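Local structure of PATF (Prochloron didemni, 4BG2) at residues Asp104-Ala109 / Ala150-Val155; Glu38-Glu43 / Asn119-His124; Lys251-Tyr256 / Lys265-Cys270; Lys255-Asn260 / Thr286-Ser291. The protein is probably a prenyltransferase-like protein of the patellamide (cyanobactin) pathway, built on an antiparallel beta-barrel ringed by helices. One frame throughout, in Å; residues are numbered along the deposited sequence.

The chain closes ten antiparallel strands into a barrel wrapped by helices, the architecture of ABBA-type prenyltransferases, and all four contacts lie in or around this outer layer. Contact 1 joins two outer helices, whereas contact 2 lays helix 34-42 on strand 116-124; their segments alternate along the chain, and their centres are about 22 Å apart. Contacts 3 and 4 follow later in the sequence, start from the same short helix 253-256 and share Lys-255 and Tyr-256, with centres about 12 Å apart. Contact 1 lies across the chain's centre from both, about 36 and 35 Å away centre to centre. The helices and loops outside the barrel are thus packed at well-separated places.

Contact 1 of 4, residues Asp104-Ala109 / Ala150-Val155; sequences DRFAAA and ARTALV
Phe-106 and Thr-152 bring together helices 101-110 and 147-157, two members of the helical layer outside the beta-barrel. The short segments run nearly antiparallel, at 160°, with their axes 10.2 Å apart, and Phe-106 and Thr-152 are the residues whose CA atoms lie nearest across the gap.

The packing between the segments is apolar. Phe-106 leaves its helix with CG opposite the backbone N across the CA-CB bond (chi1 -177°), a setting that carries the ring over to the second helix. There its CD2 meets the methyl CG2 of Thr-152 at 3.9 Å, the two side chains slanting across one another. Ala-109, one turn further along, adds a looser touch of its CB on the same methyl. The ring of Phe-106 and the methyl of Thr-152 make up most of the contact. Beneath, Ile-176 of strand 173-181 touches both Phe-106 and Ala-153, seating the pair on the barrel wall.

Polar bonding is left to the other branch of Thr-152. Threonine suits this place because its OG1 hydrogen-bonds to Glu-148 O in its own helix and to His-110 NE2, just past Ala-109; the ring of His-110 also meets that of Phe-106. At the edge of the Phe-106 ring, near its plane, the backbone N of Ala-153 stands 4.4 Å from Phe-106 CD2.

Contact 2 of 4, residues Glu38-Glu43 / Asn119-His124; sequences EEAILE and NTIGVH
Ile-121 reaches from strand 116-124 with its terminal methyl and overlaps two neighbouring residues of helix 34-42. CD1 lies 4.1 Å from Ala-40 CB and also 4.1 Å from Ile-41 CG2, so one methyl rests against two carbons of the helix surface. The longer branch reaches there from the crowded position between the backbone N and carbonyl carbon (chi1 52°), and then runs on extended to CD1. The CB of Ala-40 is directed toward the strand, and a small residue suits so close an approach; Ile-41 offers its short branch, its side chain crossing that of Ile-121 at a slant. Nothing polar passes between the segments, as befits a buried helix-on-sheet contact.

Just before Ile-121 the strand is irregular, and side chains bind the backbone there. Asn-119 ND2 donates to Thr-120 O at 2.9 Å, with an N-H...O angle of 154°; the oxygen lies near the plane of the amide, but the donor stands well above the carbonyl plane. Thr-120 OG1 is itself engaged by Tyr-137 N and Glu-67.

Around the contact, Ile-41 also touches Val-68 of strand 60-70 and Val-19 of helix 3-25, while Ile-121 leans on His-82 of helix 79-91. His-124, further along the strand, hydrogen-bonds to Glu-67 and Glu-179. Helix 34-42 therefore lies against the barrel wall, with Ile-41 touching both the N-terminal helix and strand 60-70.

Contact 3 of 4, residues Lys251-Tyr256 / Lys265-Cys270; sequences KDLPKY and KIYNFC
Tyr-267 makes an apolar packing contact with Lys-251, Leu-253 and Pro-254, joining helix 261-272 to the 3-10 and weakly bonded helical turns at 251-256 in the outer layer of the fold, near the surface. Its ring extends from the longer helix with CG opposite the backbone N (chi1 174°), which carries the ring toward the turn. Pro-254 comes across the phenol end at about a right angle: its CG lies 3.4 Å from Tyr-267 OH and its CD 3.7 Å from Tyr-267 CE1. Proline suits the first turn of a helix, where the lack of an N-H costs no bond, and its compact ring gives the tyrosine a firm apolar surface. Leu-253 arrives from the edge, near the ring plane, its CD1 4.2 Å from Tyr-267 CD1; its buried side chain also touches Phe-298 of strand 295-303. On the exposed side, Lys-251 passes the hydroxyl with its CA 3.5 Å from Tyr-267 OH.

No hydrogen bond links the two segments. The tyrosine oxygen meets carbon atoms here, so this contact rests on shape and dispersion, with Tyr-267 supplying more than half of the buried surface.

Contact 4 of 4, residues Lys255-Asn260 / Thr286-Ser291; sequences KYFTFN and TELEKS
Leu-288 meets Phe-257 through a single methyl. From CB, which touches nothing in Lys-255 to Asn-260, the chain turns by a chi1 of -107°, away from the usual staggered positions, to CG, where it forks. CD1 stays clear of Phe-257, whereas CD2 lies 4.2 Å from Phe-257 CE1 and equally far from Phe-257 CD1, arriving at the ring's edge near its plane. A branched leucine suits this place: with one side chain it also touches Val-220 and Ile-223 of helix 218-223 and Val-283 of strand 276-284.

One residue after Phe-257, Thr-258 is directed at the other segment, and its CB rests 3.7 Å from Ser-291 O; a beta-branched residue fits such an extended backbone. Within 286-291, Lys-290 NZ forms a salt bridge with Glu-287 OE1 at 3.5 Å, and this glutamate also holds Asn-295 and the backbone N of Glu-294.

Backbone bonds from Thr-258 and Asn-260 to Leu-293 continue the link. Asn-260 caps the start of helix 261-272 through Gly-263 N, while Phe-257 touches Ile-223 of helix 218-223 and Ile-281 of strand 276-284.

Contact 1 of 4, residues Asp104-Ala109 / Ala150-Val155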
loop_
_atom_site.group_PDB
_atom_site.type_symbol
_atom_site.label_atom_id
_atom_site.label_comp_id
_atom_site.label_asym_id
_atom_site.label_seq_id
_atom_site.Cartn_x
_atom_site.Cartn_y
_atom_site.Cartn_z
ATOM N N ASP A 104 10.875 -13.731 1.569
ATOM C CA ASP A 104 12.137 -14.322 1.123
ATOM C C ASP A 104 11.946 -15.325 -0.022
ATOM O O ASP A 104 12.688 -15.309 -0.985
ATOM C CB ASP A 104 12.849 -15.035 2.268
ATOM C CG ASP A 104 13.460 -14.087 3.247
ATOM O OD1 ASP A 104 13.678 -12.903 2.888
ATOM O OD2 ASP A 104 13.739 -14.524 4.382
ATOM N N ARG A 105 10.933 -16.169 0.080
ATOM C CA ARG A 105 10.669 -17.147 -0.966
ATOM C C ARG A 105 10.216 -16.462 -2.260
ATOM O O ARG A 105 10.623 -16.867 -3.352
ATOM C CB ARG A 105 9.659 -18.182 -0.498
ATOM C CG ARG A 105 10.263 -19.179 0.479
ATOM C CD ARG A 105 9.206 -19.860 1.323
ATOM N NE ARG A 105 8.341 -20.729 0.530
ATOM C CZ ARG A 105 7.199 -21.275 0.958
ATOM N NH1 ARG A 105 6.730 -21.044 2.182
ATOM N NH2 ARG A 105 6.502 -22.042 0.139
ATOM N N PHE A 106 9.433 -15.395 -2.164
ATOM C CA PHE A 106 8.985 -14.709 -3.376
ATOM C C PHE A 106 10.165 -14.002 -4.021
ATOM O O PHE A 106 10.360 -14.078 -5.250
ATOM C CB PHE A 106 7.852 -13.716 -3.097
ATOM C CG PHE A 106 7.342 -13.052 -4.341
ATOM C CD1 PHE A 106 7.992 -11.975 -4.868
ATOM C CD2 PHE A 106 6.238 -13.549 -4.996
ATOM C CE1 PHE A 106 7.547 -11.374 -6.023
ATOM C CE2 PHE A 106 5.783 -12.949 -6.155
ATOM C CZ PHE A 106 6.444 -11.864 -6.669
ATOM N N ALA A 107 10.978 -13.349 -3.191
ATOM C CA ALA A 107 12.152 -12.630 -3.666
ATOM C C ALA A 107 13.143 -13.581 -4.323
ATOM O O ALA A 107 13.636 -13.295 -5.412
ATOM C CB ALA A 107 12.829 -11.870 -2.551
ATOM N N ALA A 108 13.429 -14.694 -3.654
ATOM C CA ALA A 108 14.300 -15.729 -4.199
ATOM C C ALA A 108 13.744 -16.217 -5.524
ATOM O O ALA A 108 14.462 -16.277 -6.507
ATOM C CB ALA A 108 14.432 -16.895 -3.223
ATOM N N ALA A 109 12.452 -16.526 -5.563
ATOM C CA ALA A 109 11.846 -17.076 -6.767
ATOM C C ALA A 109 11.908 -16.137 -7.961
ATOM O O ALA A 109 12.172 -16.568 -9.069
ATOM C CB ALA A 109 10.415 -17.495 -6.506
ATOM N N ALA A 150 1.945 -14.376 -9.848
ATOM C CA ALA A 150 0.691 -14.484 -9.115
ATOM C C ALA A 150 0.520 -15.874 -8.541
ATOM O O ALA A 150 -0.014 -16.008 -7.442
ATOM C CB ALA A 150 -0.489 -14.145 -10.021
ATOM N N ARG A 151 0.976 -16.908 -9.258
ATOM C CA ARG A 151 0.954 -18.288 -8.720
ATOM C C ARG A 151 1.786 -18.457 -7.468
ATOM O O ARG A 151 1.324 -19.004 -6.473
ATOM C CB ARG A 151 1.467 -19.310 -9.727
ATOM C CG ARG A 151 0.403 -19.759 -10.698
ATOM C CD ARG A 151 0.837 -20.960 -11.510
ATOM N NE ARG A 151 -0.347 -21.442 -12.216
ATOM C CZ ARG A 151 -0.754 -20.985 -13.392
ATOM N NH1 ARG A 151 -0.038 -20.072 -14.046
ATOM N NH2 ARG A 151 -1.872 -21.468 -13.924
ATOM N N THR A 152 3.026 -17.986 -7.524
ATOM C CA THR A 152 3.913 -18.031 -6.368
ATOM C C THR A 152 3.259 -17.352 -5.165
ATOM O O THR A 152 3.207 -17.932 -4.079
ATOM C CB THR A 152 5.228 -17.333 -6.676
ATOM O OG1 THR A 152 5.834 -17.922 -7.838
ATOM C CG2 THR A 152 6.175 -17.424 -5.476
ATOM N N ALA A 153 2.727 -16.138 -5.361
ATOM C CA ALA A 153 2.036 -15.408 -4.271
ATOM C C ALA A 153 0.842 -16.191 -3.732
ATOM O O ALA A 153 0.642 -16.290 -2.514
ATOM C CB ALA A 153 1.585 -14.023 -4.744
ATOM N N LEU A 154 0.053 -16.750 -4.647
ATOM C CA LEU A 154 -1.130 -17.530 -4.287
ATOM C C LEU A 154 -0.759 -18.761 -3.453
ATOM O O LEU A 154 -1.437 -19.091 -2.490
ATOM C CB LEU A 154 -1.866 -17.972 -5.560
ATOM C CG LEU A 154 -3.354 -18.257 -5.520
ATOM C CD1 LEU A 154 -4.169 -17.069 -5.052
ATOM C CD2 LEU A 154 -3.804 -18.682 -6.915
ATOM N N VAL A 155 0.308 -19.439 -3.840
ATOM C CA VAL A 155 0.839 -20.561 -3.058
ATOM C C VAL A 155 1.287 -20.124 -1.668
ATOM O O VAL A 155 0.970 -20.771 -0.684
ATOM C CB VAL A 155 2.042 -21.212 -3.776
ATOM C CG1 VAL A 155 2.841 -22.098 -2.825
ATOM C CG2 VAL A 155 1.559 -21.998 -4.981
#

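Contact 2 of 4, residues Glu38-Glu43 / Asn119-His124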
loop_
_atom_site.group_PDB
_atom_site.type_symbol
_atom_site.label_atom_id
_atom_site.label_comp_id
_atom_site.label_asym_id
_atom_site.label_seq_id
_atom_site.Cartn_x
_atom_site.Cartn_y
_atom_site.Cartn_z
ATOM N N GLU A 38 12.763 6.388 8.633
ATOM C CA GLU A 38 13.178 7.667 8.080
ATOM C C GLU A 38 14.606 7.568 7.534
ATOM O O GLU A 38 14.897 8.044 6.432
ATOM C CB GLU A 38 13.066 8.765 9.150
ATOM C CG GLU A 38 11.629 9.100 9.545
ATOM C CD GLU A 38 11.516 10.170 10.641
ATOM O OE1 GLU A 38 12.549 10.636 11.158
ATOM O OE2 GLU A 38 10.377 10.574 10.981
ATOM N N GLU A 39 15.493 6.938 8.294
ATOM C CA GLU A 39 16.854 6.729 7.829
ATOM C C GLU A 39 16.854 5.856 6.575
ATOM O O GLU A 39 17.594 6.120 5.626
ATOM C CB GLU A 39 17.726 6.097 8.927
ATOM C CG GLU A 39 17.866 6.990 10.146
ATOM C CD GLU A 39 18.622 6.359 11.311
ATOM O OE1 GLU A 39 18.323 5.205 11.715
ATOM O OE2 GLU A 39 19.526 7.042 11.842
ATOM N N ALA A 40 16.012 4.828 6.544
ATOM C CA ALA A 40 16.014 3.917 5.394
ATOM C C ALA A 40 15.611 4.608 4.082
ATOM O O ALA A 40 16.234 4.388 3.027
ATOM C CB ALA A 40 15.144 2.720 5.658
ATOM N N ILE A 41 14.594 5.460 4.133
ATOM C CA ILE A 41 14.099 6.055 2.890
ATOM C C ILE A 41 15.019 7.126 2.334
ATOM O O ILE A 41 14.955 7.443 1.152
ATOM C CB ILE A 41 12.681 6.626 3.007
ATOM C CG1 ILE A 41 12.673 7.885 3.878
ATOM C CG2 ILE A 41 11.715 5.547 3.473
ATOM C CD1 ILE A 41 11.286 8.410 4.145
ATOM N N LEU A 42 15.862 7.688 3.185
ATOM C CA LEU A 42 16.876 8.619 2.735
ATOM C C LEU A 42 17.939 7.954 1.868
ATOM O O LEU A 42 18.601 8.640 1.107
ATOM C CB LEU A 42 17.553 9.297 3.931
ATOM C CG LEU A 42 16.716 10.326 4.697
ATOM C CD1 LEU A 42 17.551 10.943 5.818
ATOM C CD2 LEU A 42 16.211 11.400 3.757
ATOM N N GLU A 43 18.097 6.633 1.987
ATOM C CA GLU A 43 19.065 5.899 1.188
ATOM C C GLU A 43 18.569 5.520 -0.196
ATOM O O GLU A 43 19.354 5.056 -1.011
ATOM C CB GLU A 43 19.505 4.625 1.910
ATOM C CG GLU A 43 20.184 4.873 3.246
ATOM C CD GLU A 43 20.782 3.598 3.830
ATOM O OE1 GLU A 43 20.115 2.540 3.800
ATOM O OE2 GLU A 43 21.931 3.646 4.308
ATOM N N ASN A 119 9.887 -3.073 -5.694
ATOM C CA ASN A 119 9.174 -3.225 -4.433
ATOM C C ASN A 119 9.239 -1.905 -3.668
ATOM O O ASN A 119 10.111 -1.097 -3.917
ATOM C CB ASN A 119 9.731 -4.370 -3.615
ATOM C CG ASN A 119 11.157 -4.122 -3.156
ATOM O OD1 ASN A 119 12.122 -4.425 -3.872
ATOM N ND2 ASN A 119 11.295 -3.561 -1.969
ATOM N N THR A 120 8.283 -1.692 -2.776
ATOM C CA THR A 120 8.284 -0.546 -1.899
ATOM C C THR A 120 8.985 -0.926 -0.595
ATOM O O THR A 120 9.315 -2.089 -0.360
ATOM C CB THR A 120 6.843 -0.141 -1.493
ATOM O OG1 THR A 120 6.247 -1.217 -0.799
ATOM C CG2 THR A 120 5.980 0.165 -2.686
ATOM N N ILE A 121 9.176 0.049 0.278
ATOM C CA ILE A 121 9.352 -0.283 1.668
ATOM C C ILE A 121 8.390 0.571 2.467
ATOM O O ILE A 121 8.134 1.720 2.147
ATOM C CB ILE A 121 10.798 -0.089 2.191
ATOM C CG1 ILE A 121 11.336 1.286 1.882
ATOM C CG2 ILE A 121 11.731 -1.145 1.596
ATOM C CD1 ILE A 121 12.543 1.655 2.696
ATOM N N GLY A 122 7.917 0.006 3.553
ATOM C CA GLY A 122 6.959 0.672 4.355
ATOM C C GLY A 122 6.875 0.115 5.732
ATOM O O GLY A 122 7.332 -1.003 5.994
ATOM N N VAL A 123 6.306 0.932 6.615
ATOM C CA VAL A 123 6.015 0.558 7.972
ATOM C C VAL A 123 4.609 1.028 8.324
ATOM O O VAL A 123 4.197 2.129 7.936
ATOM C CB VAL A 123 6.999 1.171 9.000
ATOM C CG1 VAL A 123 8.359 0.545 8.862
ATOM C CG2 VAL A 123 7.090 2.688 8.894
ATOM N N HIS A 124 3.915 0.212 9.096
ATOM C CA HIS A 124 2.654 0.580 9.715
ATOM C C HIS A 124 2.782 0.432 11.224
ATOM O O HIS A 124 2.868 -0.686 11.754
ATOM C CB HIS A 124 1.499 -0.304 9.206
ATOM C CG HIS A 124 1.281 -0.234 7.720
ATOM N ND1 HIS A 124 0.506 -1.148 7.046
ATOM C CD2 HIS A 124 1.729 0.632 6.786
ATOM C CE1 HIS A 124 0.462 -0.837 5.764
ATOM N NE2 HIS A 124 1.230 0.221 5.573
#

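Contact 3 of 4, residues Lys251-Tyr256 / Lys265-Cys270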
loop_
_atom_site.group_PDB
_atom_site.type_symbol
_atom_site.label_atom_id
_atom_site.label_comp_id
_atom_site.label_asym_id
_atom_site.label_seq_id
_atom_site.Cartn_x
_atom_site.Cartn_y
_atom_site.Cartn_z
ATOM N N LYS A 251 -10.913 16.540 -4.792
ATOM C CA LYS A 251 -12.232 17.140 -4.591
ATOM C C LYS A 251 -13.379 16.249 -5.066
ATOM O O LYS A 251 -14.525 16.470 -4.714
ATOM C CB LYS A 251 -12.290 18.519 -5.257
ATOM C CG LYS A 251 -11.453 19.540 -4.500
ATOM C CD LYS A 251 -10.998 20.738 -5.322
ATOM C CE LYS A 251 -9.795 21.386 -4.645
ATOM N NZ LYS A 251 -9.422 22.688 -5.254
ATOM N N ASP A 252 -13.059 15.219 -5.837
ATOM C CA ASP A 252 -14.054 14.241 -6.248
ATOM C C ASP A 252 -14.443 13.257 -5.141
ATOM O O ASP A 252 -15.461 12.586 -5.279
ATOM C CB ASP A 252 -13.559 13.463 -7.478
ATOM C CG ASP A 252 -13.627 14.284 -8.769
ATOM O OD1 ASP A 252 -14.385 15.285 -8.842
ATOM O OD2 ASP A 252 -12.912 13.904 -9.725
ATOM N N LEU A 253 -13.661 13.141 -4.062
ATOM C CA LEU A 253 -13.976 12.130 -3.034
ATOM C C LEU A 253 -15.365 12.289 -2.406
ATOM O O LEU A 253 -16.088 11.305 -2.288
ATOM C CB LEU A 253 -12.913 12.049 -1.923
ATOM C CG LEU A 253 -11.526 11.479 -2.238
ATOM C CD1 LEU A 253 -10.733 11.429 -0.941
ATOM C CD2 LEU A 253 -11.553 10.105 -2.899
ATOM N N PRO A 254 -15.738 13.514 -1.983
ATOM C CA PRO A 254 -17.090 13.718 -1.408
ATOM C C PRO A 254 -18.258 13.359 -2.332
ATOM O O PRO A 254 -19.384 13.190 -1.858
ATOM C CB PRO A 254 -17.120 15.219 -1.088
ATOM C CG PRO A 254 -15.691 15.612 -0.951
ATOM C CD PRO A 254 -14.923 14.742 -1.903
ATOM N N LYS A 255 -18.007 13.270 -3.636
ATOM C CA LYS A 255 -19.026 12.795 -4.575
ATOM C C LYS A 255 -19.333 11.322 -4.359
ATOM O O LYS A 255 -20.436 10.897 -4.632
ATOM C CB LYS A 255 -18.594 13.030 -6.028
ATOM C CG LYS A 255 -18.379 14.501 -6.342
ATOM C CD LYS A 255 -18.069 14.765 -7.808
ATOM C CE LYS A 255 -17.624 16.212 -7.985
ATOM N NZ LYS A 255 -17.763 16.730 -9.380
ATOM N N TYR A 256 -18.371 10.545 -3.858
ATOM C CA TYR A 256 -18.538 9.095 -3.811
ATOM C C TYR A 256 -18.510 8.470 -2.425
ATOM O O TYR A 256 -18.967 7.337 -2.255
ATOM C CB TYR A 256 -17.479 8.421 -4.686
ATOM C CG TYR A 256 -17.344 9.068 -6.039
ATOM C CD1 TYR A 256 -18.367 8.970 -6.985
ATOM C CD2 TYR A 256 -16.221 9.819 -6.364
ATOM C CE1 TYR A 256 -18.258 9.587 -8.219
ATOM C CE2 TYR A 256 -16.110 10.443 -7.594
ATOM C CZ TYR A 256 -17.125 10.323 -8.516
ATOM O OH TYR A 256 -17.003 10.940 -9.737
ATOM N N LYS A 265 -11.573 15.082 8.698
ATOM C CA LYS A 265 -10.306 15.700 9.085
ATOM C C LYS A 265 -9.179 15.323 8.124
ATOM O O LYS A 265 -8.403 16.188 7.690
ATOM C CB LYS A 265 -9.923 15.313 10.502
ATOM C CG LYS A 265 -8.470 15.633 10.839
ATOM C CD LYS A 265 -8.198 15.420 12.317
ATOM C CE LYS A 265 -6.738 15.665 12.645
ATOM N NZ LYS A 265 -6.616 15.932 14.104
ATOM N N ILE A 266 -9.087 14.039 7.781
ATOM C CA ILE A 266 -8.070 13.600 6.828
ATOM C C ILE A 266 -8.311 14.264 5.481
ATOM O O ILE A 266 -7.361 14.701 4.816
ATOM C CB ILE A 266 -8.049 12.064 6.637
ATOM C CG1 ILE A 266 -7.711 11.357 7.944
ATOM C CG2 ILE A 266 -7.038 11.661 5.570
ATOM C CD1 ILE A 266 -8.248 9.941 8.024
ATOM N N TYR A 267 -9.580 14.340 5.079
ATOM C CA TYR A 267 -9.922 14.929 3.797
ATOM C C TYR A 267 -9.510 16.389 3.709
ATOM O O TYR A 267 -8.913 16.816 2.726
ATOM C CB TYR A 267 -11.424 14.807 3.539
ATOM C CG TYR A 267 -11.832 15.522 2.290
ATOM C CD1 TYR A 267 -11.462 15.032 1.042
ATOM C CD2 TYR A 267 -12.554 16.700 2.350
ATOM C CE1 TYR A 267 -11.828 15.692 -0.117
ATOM C CE2 TYR A 267 -12.914 17.376 1.197
ATOM C CZ TYR A 267 -12.548 16.861 -0.029
ATOM O OH TYR A 267 -12.902 17.503 -1.178
ATOM N N ASN A 268 -9.841 17.142 4.749
ATOM C CA ASN A 268 -9.490 18.566 4.853
ATOM C C ASN A 268 -7.998 18.779 4.839
ATOM O O ASN A 268 -7.485 19.675 4.161
ATOM C CB ASN A 268 -10.046 19.136 6.152
ATOM C CG ASN A 268 -11.550 19.285 6.121
ATOM O OD1 ASN A 268 -12.170 19.337 5.061
ATOM N ND2 ASN A 268 -12.137 19.354 7.289
ATOM N N PHE A 269 -7.293 17.947 5.598
ATOM C CA PHE A 269 -5.845 18.030 5.609
ATOM C C PHE A 269 -5.299 17.850 4.194
ATOM O O PHE A 269 -4.451 18.621 3.751
ATOM C CB PHE A 269 -5.252 16.995 6.550
ATOM C CG PHE A 269 -3.776 16.825 6.377
ATOM C CD1 PHE A 269 -2.891 17.732 6.938
ATOM C CD2 PHE A 269 -3.276 15.782 5.612
ATOM C CE1 PHE A 269 -1.530 17.588 6.762
ATOM C CE2 PHE A 269 -1.913 15.635 5.434
ATOM C CZ PHE A 269 -1.040 16.532 6.015
ATOM N N CYS A 270 -5.809 16.849 3.478
ATOM C CA CYS A 270 -5.346 16.575 2.113
ATOM C C CYS A 270 -5.536 17.737 1.142
ATOM O O CYS A 270 -4.616 18.015 0.348
ATOM C CB CYS A 270 -6.020 15.336 1.540
ATOM S SG CYS A 270 -5.273 13.822 2.140
#

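Contact 4 of 4, residues Lys255-Asn260 / Thr286-Ser291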
loop_
_atom_site.group_PDB
_atom_site.type_symbol
_atom_site.label_atom_id
_atom_site.label_comp_id
_atom_site.label_asym_id
_atom_site.label_seq_id
_atom_site.Cartn_x
_atom_site.Cartn_y
_atom_site.Cartn_z
ATOM N N LYS A 255 -18.007 13.270 -3.636
ATOM C CA LYS A 255 -19.026 12.795 -4.575
ATOM C C LYS A 255 -19.333 11.322 -4.359
ATOM O O LYS A 255 -20.436 10.897 -4.632
ATOM C CB LYS A 255 -18.594 13.030 -6.028
ATOM C CG LYS A 255 -18.379 14.501 -6.342
ATOM C CD LYS A 255 -18.069 14.765 -7.808
ATOM C CE LYS A 255 -17.624 16.212 -7.985
ATOM N NZ LYS A 255 -17.763 16.730 -9.380
ATOM N N TYR A 256 -18.371 10.545 -3.858
ATOM C CA TYR A 256 -18.538 9.095 -3.811
ATOM C C TYR A 256 -18.510 8.470 -2.425
ATOM O O TYR A 256 -18.967 7.337 -2.255
ATOM C CB TYR A 256 -17.479 8.421 -4.686
ATOM C CG TYR A 256 -17.344 9.068 -6.039
ATOM C CD1 TYR A 256 -18.367 8.970 -6.985
ATOM C CD2 TYR A 256 -16.221 9.819 -6.364
ATOM C CE1 TYR A 256 -18.258 9.587 -8.219
ATOM C CE2 TYR A 256 -16.110 10.443 -7.594
ATOM C CZ TYR A 256 -17.125 10.323 -8.516
ATOM O OH TYR A 256 -17.003 10.940 -9.737
ATOM N N PHE A 257 -17.969 9.193 -1.448
ATOM C CA PHE A 257 -17.848 8.693 -0.098
ATOM C C PHE A 257 -18.355 9.730 0.896
ATOM O O PHE A 257 -18.165 10.931 0.694
ATOM C CB PHE A 257 -16.365 8.408 0.214
ATOM C CG PHE A 257 -15.706 7.468 -0.757
ATOM C CD1 PHE A 257 -15.877 6.098 -0.632
ATOM C CD2 PHE A 257 -14.923 7.945 -1.799
ATOM C CE1 PHE A 257 -15.269 5.230 -1.523
ATOM C CE2 PHE A 257 -14.321 7.075 -2.698
ATOM C CZ PHE A 257 -14.496 5.717 -2.556
ATOM N N THR A 258 -18.954 9.250 1.987
ATOM C CA THR A 258 -19.289 10.066 3.154
ATOM C C THR A 258 -18.522 9.519 4.341
ATOM O O THR A 258 -18.555 8.315 4.607
ATOM C CB THR A 258 -20.805 10.000 3.451
ATOM O OG1 THR A 258 -21.522 10.364 2.271
ATOM C CG2 THR A 258 -21.198 10.925 4.592
ATOM N N PHE A 259 -17.817 10.392 5.050
ATOM C CA PHE A 259 -16.904 9.968 6.095
ATOM C C PHE A 259 -17.462 10.272 7.471
ATOM O O PHE A 259 -18.264 11.203 7.637
ATOM C CB PHE A 259 -15.564 10.701 5.971
ATOM C CG PHE A 259 -14.878 10.535 4.634
ATOM C CD1 PHE A 259 -14.257 9.346 4.298
ATOM C CD2 PHE A 259 -14.821 11.593 3.726
ATOM C CE1 PHE A 259 -13.609 9.203 3.077
ATOM C CE2 PHE A 259 -14.169 11.455 2.507
ATOM C CZ PHE A 259 -13.562 10.258 2.184
ATOM N N ASN A 260 -17.012 9.501 8.463
ATOM C CA ASN A 260 -17.155 9.913 9.844
ATOM C C ASN A 260 -16.276 11.152 10.069
ATOM O O ASN A 260 -15.647 11.641 9.140
ATOM C CB ASN A 260 -16.840 8.762 10.806
ATOM C CG ASN A 260 -15.370 8.355 10.790
ATOM O OD1 ASN A 260 -14.553 8.949 10.093
ATOM N ND2 ASN A 260 -15.029 7.373 11.617
ATOM N N THR A 286 -18.716 -4.516 2.756
ATOM C CA THR A 286 -19.591 -4.420 3.923
ATOM C C THR A 286 -19.604 -3.014 4.516
ATOM O O THR A 286 -20.647 -2.493 4.836
ATOM C CB THR A 286 -19.121 -5.403 5.023
ATOM O OG1 THR A 286 -19.318 -6.751 4.573
ATOM C CG2 THR A 286 -19.896 -5.175 6.344
ATOM N N GLU A 287 -18.429 -2.407 4.669
ATOM C CA GLU A 287 -18.351 -1.076 5.263
ATOM C C GLU A 287 -18.883 0.002 4.321
ATOM O O GLU A 287 -19.345 1.046 4.778
ATOM C CB GLU A 287 -16.931 -0.760 5.702
ATOM C CG GLU A 287 -16.770 0.606 6.355
ATOM C CD GLU A 287 -17.353 0.682 7.761
ATOM O OE1 GLU A 287 -17.538 -0.370 8.415
ATOM O OE2 GLU A 287 -17.627 1.812 8.204
ATOM N N LEU A 288 -18.796 -0.232 3.017
ATOM C CA LEU A 288 -19.367 0.690 2.020
ATOM C C LEU A 288 -20.891 0.741 2.024
ATOM O O LEU A 288 -21.466 1.699 1.528
ATOM C CB LEU A 288 -18.948 0.312 0.602
ATOM C CG LEU A 288 -17.919 1.176 -0.103
ATOM C CD1 LEU A 288 -17.861 0.729 -1.561
ATOM C CD2 LEU A 288 -18.228 2.673 -0.014
ATOM N N GLU A 289 -21.535 -0.293 2.556
ATOM C CA GLU A 289 -22.992 -0.336 2.613
ATOM C C GLU A 289 -23.554 0.657 3.637
ATOM O O GLU A 289 -24.736 0.991 3.591
ATOM C CB GLU A 289 -23.477 -1.753 2.970
ATOM C CG GLU A 289 -23.193 -2.862 1.956
ATOM C CD GLU A 289 -23.974 -2.765 0.631
ATOM O OE1 GLU A 289 -23.966 -1.691 -0.010
ATOM O OE2 GLU A 289 -24.549 -3.790 0.195
ATOM N N LYS A 290 -22.715 1.107 4.569
ATOM C CA LYS A 290 -23.142 1.977 5.666
ATOM C C LYS A 290 -23.365 3.419 5.188
ATOM O O LYS A 290 -22.818 3.828 4.178
ATOM C CB LYS A 290 -22.114 1.943 6.821
ATOM C CG LYS A 290 -21.896 0.588 7.512
ATOM C CD LYS A 290 -20.606 0.637 8.336
ATOM C CE LYS A 290 -20.509 -0.343 9.507
ATOM N NZ LYS A 290 -20.641 -1.771 9.117
ATOM N N SER A 291 -24.179 4.182 5.917
ATOM C CA SER A 291 -24.448 5.588 5.574
ATOM C C SER A 291 -23.176 6.454 5.661
ATOM O O SER A 291 -23.020 7.462 4.954
ATOM C CB SER A 291 -25.551 6.170 6.477
ATOM O OG SER A 291 -25.110 6.322 7.821
#